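Local coordinates for similar to N-acetyltransferase (Staphylococcus aureus subsp. aureus, PDB 4MBU), which probably transfers an acetyl group from acetyl-coenzyme A to an acceptor amine, as a member of the Gcn5-related N-acetyltransferase (GNAT) family, at residues M4-C7 and E11-N14; E46-Q49 and P54-V57; G66-G71 and S100-R105. All blocks are in the same frame, centred on the assembly; numbering follows the deposited sequence.

How the interactions relate
The three contacts sit on neighbouring strands of the mixed GNAT sheet, with centres 10 to 12 Å apart. Interactions 1 and 2 share one face, covered by helices 13-26 and 38-50, whereas interaction 3 lies on the reverse face, under helix 98-112. A probable backbone hydrogen bond from Val57 N to Arg6 O (2.8 Å) ties interaction 1 to interaction 2; a probable side-chain hydrogen bond between Lys48 NZ and Thr69 OG1 (2.8 Å) joins interactions 2 and 3. Ile5, next to Arg6, faces the other way and packs under helix 98-112, its CD1 3.6 Å from Leu102 N. Cadmium ions bind at Cys7; the side chain of Pro54 is about 7 Å from a bound cadmium ion.

Interaction 1. Residues M4-C7 and E11-N14; sequences MIRC and EDLN. With CD (cadmium ion), chain E; CD (cadmium ion), chain C.
Arg6 and Asp12 reach toward each other from opposite directions and join in an end-on, two-nitrogen salt bridge between the first strand of the GNAT sheet and the turn that leads into helix 13-26. Arg6 NH2 bonds Asp12 OD1 at 2.6 Å, with an N-H...O angle of 168°, nearly straight. Alongside, Arg6 NH1 bonds Asp12 OD2, also at 2.6 Å, on the syn lone pair of that oxygen. The guanidinium and carboxylate are nearly coplanar, 29° apart, with OD1 met somewhat out of the carboxylate plane, although both acceptors lie near the plane of the guanidinium.

The Arg6 side chain leaves the strand with CG between the backbone N and the carbonyl carbon (chi1 55°) and then runs extended to NE. The guanidinium ends close enough to the next residue for Arg6 NH1 also to donate to Cys7 O at 3.0 Å. Further partners fix the pair: NH2 forms a salt bridge with Glu59 of the adjacent strand 55-60, and Asp12 OD2 accepts a bond from Lys9 N. With carboxylate partners in both Asp12 and Glu59, the guanidinium's charge is probably well balanced, while buried Asp12 is compensated by two side-chain donors and one backbone donor.

The strand also carries a metal site. Cys7 SG bridges two cadmium ions, at 2.7 Å from one (chain E) and 2.8 Å from the other (chain C); a water also binds the second ion, its oxygen 2.6 Å from that cadmium.

Interaction 2. Residues E46-Q49 and P54-V57; sequences ETKQ and PIFV
Lys48 lays the aliphatic part of its side chain over the end of Ile55, with Lys48 CB 3.7 Å from Ile55 CD1 and Lys48 CG 4.0 Å from the same methyl. The two chains pass at a slant rather than running alongside each other. A bend in the lysine at chi2 (-95°) leaves Lys48 CD 4.2 Å from Ile55 CG1 and carries CE and NZ away from the isoleucine. On the strand side, Ile55 holds CG1 anti to its carbonyl carbon (chi1 -50°) and continues in extended form, which delivers CD1 to the base of the lysine.

No hydrogen bond crosses between 46-49 and 54-57, so the evidence here is for apolar contact made by methylenes and one methyl. The backbones come nearest at Lys48 and Pro54, whose CA atoms are 7.0 Å apart. Pro54 takes part chiefly through its backbone: its O lies 4.4 Å from Lys48 CD, while its CB is set away from the helix.

The ammonium end of Lys48 finds its partners beyond the two segments, in a salt bridge to Glu53 OE1 and a hydrogen bond to Thr69 OG1 on strand 63-72. The buried side chain is therefore held at both ends, by carbon contact near the helix and by polar groups at its tip. The next strand residue, Phe56, instead packs against helix 98-112 on the reverse face. Both the sequence order, helix 38-50 turning tightly into strand 55-60, and the packing of helices on both faces of the sheet are those of the second helix and second strand of the GNAT fold.

Interaction 3. Residues G66-G71 and S100-R105; sequences GFATFG and SQLLQR
Gly66 meets Leu102 through its backbone, its C being 4.0 Å from Leu102 CD1; with no side chain on this glycine, the leucine methyl rests directly against the strand. Phe67 continues that surface with main-chain atoms, since Leu102 CD1 lies 3.8 Å from Phe67 N and 3.9 Å from Phe67 O. The CB of Phe67 points away from the helix, and its ring meets that of Tyr88 on strand 82-89, with the two planes at about 30°.

At Ala68 the contact passes to side chains. Ala68 CB is 3.9 Å from Leu102 CB and 4.0 Å from Leu102 CD2, so the two methyls divide the strand: CD1 rests on the backbone of Gly66 and Phe67, CD2 on the alanine. With chi1 at -75° the leucine CG swings to the side of the backbone N, and both methyls reach the strand. Phe70 starts toward the same face, but packs against Ile83 and His85 of strand 82-89 rather than the helix.

The axes of these two segments approach to 8.6 Å and cross at -27°, running in roughly the same direction. Ile5 of strand 3-7 also packs on Leu102, extending the apolar bed beneath the helix. A helix lying along the central strands in this way is characteristic of the GNAT fold, in which the third helix follows the loop that, in relatives, binds the pyrophosphate of acetyl-coenzyme A.

Interaction 1. Residues M4-C7 and E11-N14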
# COMPACT_ATOMS: atom_id res chain seq x y z
N MET A 4 33.00 -6.39 -0.65
CA MET A 4 32.79 -6.91 -2.00
C MET A 4 31.49 -7.70 -2.16
O MET A 4 31.11 -8.47 -1.27
CB MET A 4 33.98 -7.79 -2.38
CG MET A 4 33.84 -8.55 -3.70
SD MET A 4 34.19 -7.57 -5.17
CE MET A 4 35.67 -8.40 -5.74
N ILE A 5 30.80 -7.52 -3.28
CA ILE A 5 29.71 -8.41 -3.65
C ILE A 5 30.23 -9.44 -4.67
O ILE A 5 30.79 -9.06 -5.70
CB ILE A 5 28.51 -7.64 -4.25
CG1 ILE A 5 27.71 -6.97 -3.12
CG2 ILE A 5 27.59 -8.59 -5.05
CD1 ILE A 5 26.29 -6.66 -3.48
N ARG A 6 30.07 -10.72 -4.36
CA ARG A 6 30.54 -11.78 -5.26
C ARG A 6 29.53 -12.91 -5.30
O ARG A 6 28.65 -12.97 -4.45
CB ARG A 6 31.89 -12.33 -4.79
CG ARG A 6 31.92 -12.82 -3.33
CD ARG A 6 33.22 -13.58 -3.02
NE ARG A 6 33.29 -14.09 -1.64
CZ ARG A 6 32.64 -15.17 -1.21
NH1 ARG A 6 31.85 -15.84 -2.04
NH2 ARG A 6 32.76 -15.57 0.06
N CYS A 7 29.64 -13.80 -6.27
CA CYS A 7 28.83 -15.01 -6.25
C CYS A 7 29.19 -15.86 -5.04
O CYS A 7 30.35 -15.91 -4.62
CB CYS A 7 29.01 -15.81 -7.53
SG CYS A 7 28.39 -14.93 -8.94
N GLU A 11 31.82 -22.73 0.59
CA GLU A 11 32.42 -22.28 1.85
C GLU A 11 31.65 -21.13 2.52
O GLU A 11 31.94 -20.77 3.66
CB GLU A 11 33.89 -21.89 1.65
CG GLU A 11 34.30 -21.63 0.20
CD GLU A 11 34.53 -22.91 -0.60
OE1 GLU A 11 34.21 -22.91 -1.81
OE2 GLU A 11 35.03 -23.90 -0.02
N ASP A 12 30.68 -20.57 1.81
CA ASP A 12 29.85 -19.50 2.37
C ASP A 12 28.62 -20.05 3.12
O ASP A 12 28.04 -19.35 3.96
CB ASP A 12 29.40 -18.55 1.25
CG ASP A 12 30.56 -17.87 0.55
OD1 ASP A 12 31.59 -17.60 1.20
OD2 ASP A 12 30.42 -17.59 -0.67
N LEU A 13 28.25 -21.29 2.81
CA LEU A 13 26.95 -21.83 3.22
C LEU A 13 26.67 -21.74 4.73
O LEU A 13 25.58 -21.33 5.15
CB LEU A 13 26.75 -23.25 2.69
CG LEU A 13 26.62 -23.32 1.16
CD1 LEU A 13 26.41 -24.75 0.69
CD2 LEU A 13 25.47 -22.45 0.66
N ASN A 14 27.66 -22.07 5.55
CA ASN A 14 27.46 -22.00 6.99
C ASN A 14 27.03 -20.60 7.41
O ASN A 14 26.01 -20.44 8.09
CB ASN A 14 28.71 -22.46 7.75
CG ASN A 14 28.87 -23.96 7.72
OD1 ASN A 14 29.65 -24.50 6.94
ND2 ASN A 14 28.11 -24.66 8.57
CD CD E . 30.84 -14.47 -10.06
CD CD C . 28.78 -17.14 -10.55
O HOH W 1 28.07 -18.82 -8.71

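Interaction 2. Residues E46-Q49 and P54-V57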
# COMPACT_ATOMS: atom_id res chain seq x y z
N GLU A 46 23.21 -26.65 -4.39
CA GLU A 46 23.47 -27.53 -5.53
C GLU A 46 22.36 -27.39 -6.58
O GLU A 46 22.63 -27.34 -7.78
CB GLU A 46 23.60 -28.99 -5.08
CG GLU A 46 24.88 -29.31 -4.32
CD GLU A 46 24.97 -30.77 -3.91
OE1 GLU A 46 24.07 -31.55 -4.29
OE2 GLU A 46 25.94 -31.14 -3.21
N THR A 47 21.12 -27.30 -6.10
CA THR A 47 19.96 -27.09 -6.97
C THR A 47 20.04 -25.76 -7.73
O THR A 47 19.77 -25.71 -8.94
CB THR A 47 18.66 -27.15 -6.16
OG1 THR A 47 18.52 -28.47 -5.61
CG2 THR A 47 17.45 -26.83 -7.03
N LYS A 48 20.40 -24.69 -7.02
CA LYS A 48 20.60 -23.38 -7.66
C LYS A 48 21.71 -23.47 -8.70
O LYS A 48 21.62 -22.84 -9.76
CB LYS A 48 20.96 -22.31 -6.61
CG LYS A 48 19.80 -21.86 -5.72
CD LYS A 48 19.16 -20.61 -6.27
CE LYS A 48 17.87 -20.24 -5.56
NZ LYS A 48 17.19 -19.13 -6.30
N GLN A 49 22.75 -24.25 -8.41
CA GLN A 49 23.84 -24.42 -9.37
C GLN A 49 23.37 -25.16 -10.62
O GLN A 49 23.73 -24.79 -11.74
CB GLN A 49 25.04 -25.13 -8.73
CG GLN A 49 25.85 -24.26 -7.78
CD GLN A 49 27.29 -24.72 -7.65
OE1 GLN A 49 27.57 -25.87 -7.32
NE2 GLN A 49 28.22 -23.80 -7.91
N PRO A 54 21.37 -17.41 -9.80
CA PRO A 54 22.48 -16.77 -9.09
C PRO A 54 22.30 -16.74 -7.57
O PRO A 54 21.16 -16.72 -7.07
CB PRO A 54 22.47 -15.34 -9.64
CG PRO A 54 21.01 -15.09 -9.97
CD PRO A 54 20.42 -16.43 -10.37
N ILE A 55 23.41 -16.76 -6.85
CA ILE A 55 23.43 -16.50 -5.42
C ILE A 55 24.57 -15.52 -5.21
O ILE A 55 25.71 -15.81 -5.56
CB ILE A 55 23.71 -17.76 -4.59
CG1 ILE A 55 22.79 -18.91 -5.03
CG2 ILE A 55 23.53 -17.47 -3.10
CD1 ILE A 55 23.20 -20.27 -4.47
N PHE A 56 24.27 -14.36 -4.64
CA PHE A 56 25.31 -13.38 -4.37
C PHE A 56 25.45 -13.21 -2.87
O PHE A 56 24.47 -13.34 -2.14
CB PHE A 56 24.97 -12.03 -5.02
CG PHE A 56 24.82 -12.11 -6.51
CD1 PHE A 56 25.94 -12.31 -7.32
CD2 PHE A 56 23.57 -11.98 -7.10
CE1 PHE A 56 25.81 -12.37 -8.70
CE2 PHE A 56 23.43 -12.05 -8.48
CZ PHE A 56 24.55 -12.24 -9.28
N VAL A 57 26.67 -12.96 -2.42
CA VAL A 57 26.92 -12.60 -1.04
C VAL A 57 27.62 -11.25 -0.99
O VAL A 57 28.39 -10.88 -1.90
CB VAL A 57 27.78 -13.65 -0.28
CG1 VAL A 57 27.04 -14.97 -0.18
CG2 VAL A 57 29.13 -13.84 -0.96

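Interaction 3. Residues G66-G71 and S100-R105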
# COMPACT_ATOMS: atom_id res chain seq x y z
N GLY A 66 25.75 -10.70 4.12
CA GLY A 66 24.43 -10.79 3.51
C GLY A 66 24.42 -11.69 2.30
O GLY A 66 25.48 -11.96 1.74
N PHE A 67 23.24 -12.15 1.90
CA PHE A 67 23.12 -12.93 0.66
C PHE A 67 21.80 -12.67 -0.04
O PHE A 67 20.89 -12.11 0.55
CB PHE A 67 23.37 -14.42 0.89
CG PHE A 67 22.20 -15.17 1.44
CD1 PHE A 67 21.95 -15.20 2.81
CD2 PHE A 67 21.36 -15.89 0.59
CE1 PHE A 67 20.86 -15.92 3.32
CE2 PHE A 67 20.28 -16.61 1.09
CZ PHE A 67 20.03 -16.63 2.46
N ALA A 68 21.73 -13.05 -1.32
CA ALA A 68 20.57 -12.74 -2.16
C ALA A 68 20.49 -13.66 -3.35
O ALA A 68 21.51 -14.08 -3.90
CB ALA A 68 20.62 -11.30 -2.63
N THR A 69 19.27 -13.98 -3.76
CA THR A 69 19.11 -14.87 -4.89
C THR A 69 17.80 -14.59 -5.63
O THR A 69 16.93 -13.88 -5.12
CB THR A 69 19.18 -16.35 -4.44
OG1 THR A 69 19.15 -17.21 -5.58
CG2 THR A 69 18.00 -16.70 -3.52
N PHE A 70 17.67 -15.13 -6.84
CA PHE A 70 16.34 -15.17 -7.46
C PHE A 70 16.04 -16.53 -8.08
O PHE A 70 16.94 -17.35 -8.27
CB PHE A 70 16.06 -13.98 -8.40
CG PHE A 70 16.90 -13.95 -9.68
CD1 PHE A 70 17.71 -12.86 -9.95
CD2 PHE A 70 16.82 -14.97 -10.62
CE1 PHE A 70 18.44 -12.80 -11.13
CE2 PHE A 70 17.57 -14.93 -11.79
CZ PHE A 70 18.37 -13.84 -12.05
N GLY A 71 14.77 -16.77 -8.37
CA GLY A 71 14.35 -18.02 -8.97
C GLY A 71 12.92 -17.93 -9.45
O GLY A 71 12.42 -16.83 -9.70
N SER A 100 20.55 -2.83 -0.26
CA SER A 100 20.53 -2.02 -1.48
C SER A 100 21.55 -2.50 -2.54
O SER A 100 21.22 -2.62 -3.73
CB SER A 100 20.78 -0.55 -1.12
OG SER A 100 20.85 0.25 -2.27
N GLN A 101 22.77 -2.78 -2.11
CA GLN A 101 23.80 -3.26 -3.03
C GLN A 101 23.46 -4.64 -3.61
O GLN A 101 23.70 -4.92 -4.81
CB GLN A 101 25.18 -3.28 -2.35
CG GLN A 101 25.74 -1.88 -2.05
CD GLN A 101 27.16 -1.93 -1.48
OE1 GLN A 101 28.05 -2.57 -2.04
NE2 GLN A 101 27.36 -1.27 -0.36
N LEU A 102 22.91 -5.50 -2.75
CA LEU A 102 22.47 -6.81 -3.21
C LEU A 102 21.35 -6.70 -4.24
O LEU A 102 21.40 -7.32 -5.29
CB LEU A 102 22.08 -7.70 -2.03
CG LEU A 102 23.29 -8.23 -1.26
CD1 LEU A 102 22.89 -8.81 0.06
CD2 LEU A 102 24.01 -9.28 -2.08
N LEU A 103 20.34 -5.87 -3.95
CA LEU A 103 19.22 -5.70 -4.87
C LEU A 103 19.71 -5.16 -6.20
O LEU A 103 19.28 -5.61 -7.26
CB LEU A 103 18.17 -4.75 -4.27
CG LEU A 103 16.99 -4.45 -5.20
CD1 LEU A 103 16.37 -5.74 -5.74
CD2 LEU A 103 15.94 -3.63 -4.46
N GLN A 104 20.60 -4.18 -6.14
CA GLN A 104 21.19 -3.61 -7.35
C GLN A 104 21.82 -4.72 -8.20
O GLN A 104 21.58 -4.82 -9.42
CB GLN A 104 22.22 -2.56 -6.96
CG GLN A 104 22.93 -1.89 -8.11
CD GLN A 104 23.95 -0.87 -7.63
OE1 GLN A 104 24.55 -1.03 -6.57
NE2 GLN A 104 24.14 0.19 -8.41
N ARG A 105 22.60 -5.58 -7.54
CA ARG A 105 23.27 -6.67 -8.26
C ARG A 105 22.27 -7.67 -8.85
O ARG A 105 22.41 -8.12 -10.00
CB ARG A 105 24.29 -7.35 -7.34
CG ARG A 105 25.09 -8.46 -8.00
CD ARG A 105 26.01 -7.92 -9.10
NE ARG A 105 26.74 -9.01 -9.76
CZ ARG A 105 26.27 -9.71 -10.79
NH1 ARG A 105 25.07 -9.45 -11.29
NH2 ARG A 105 27.01 -10.69 -11.32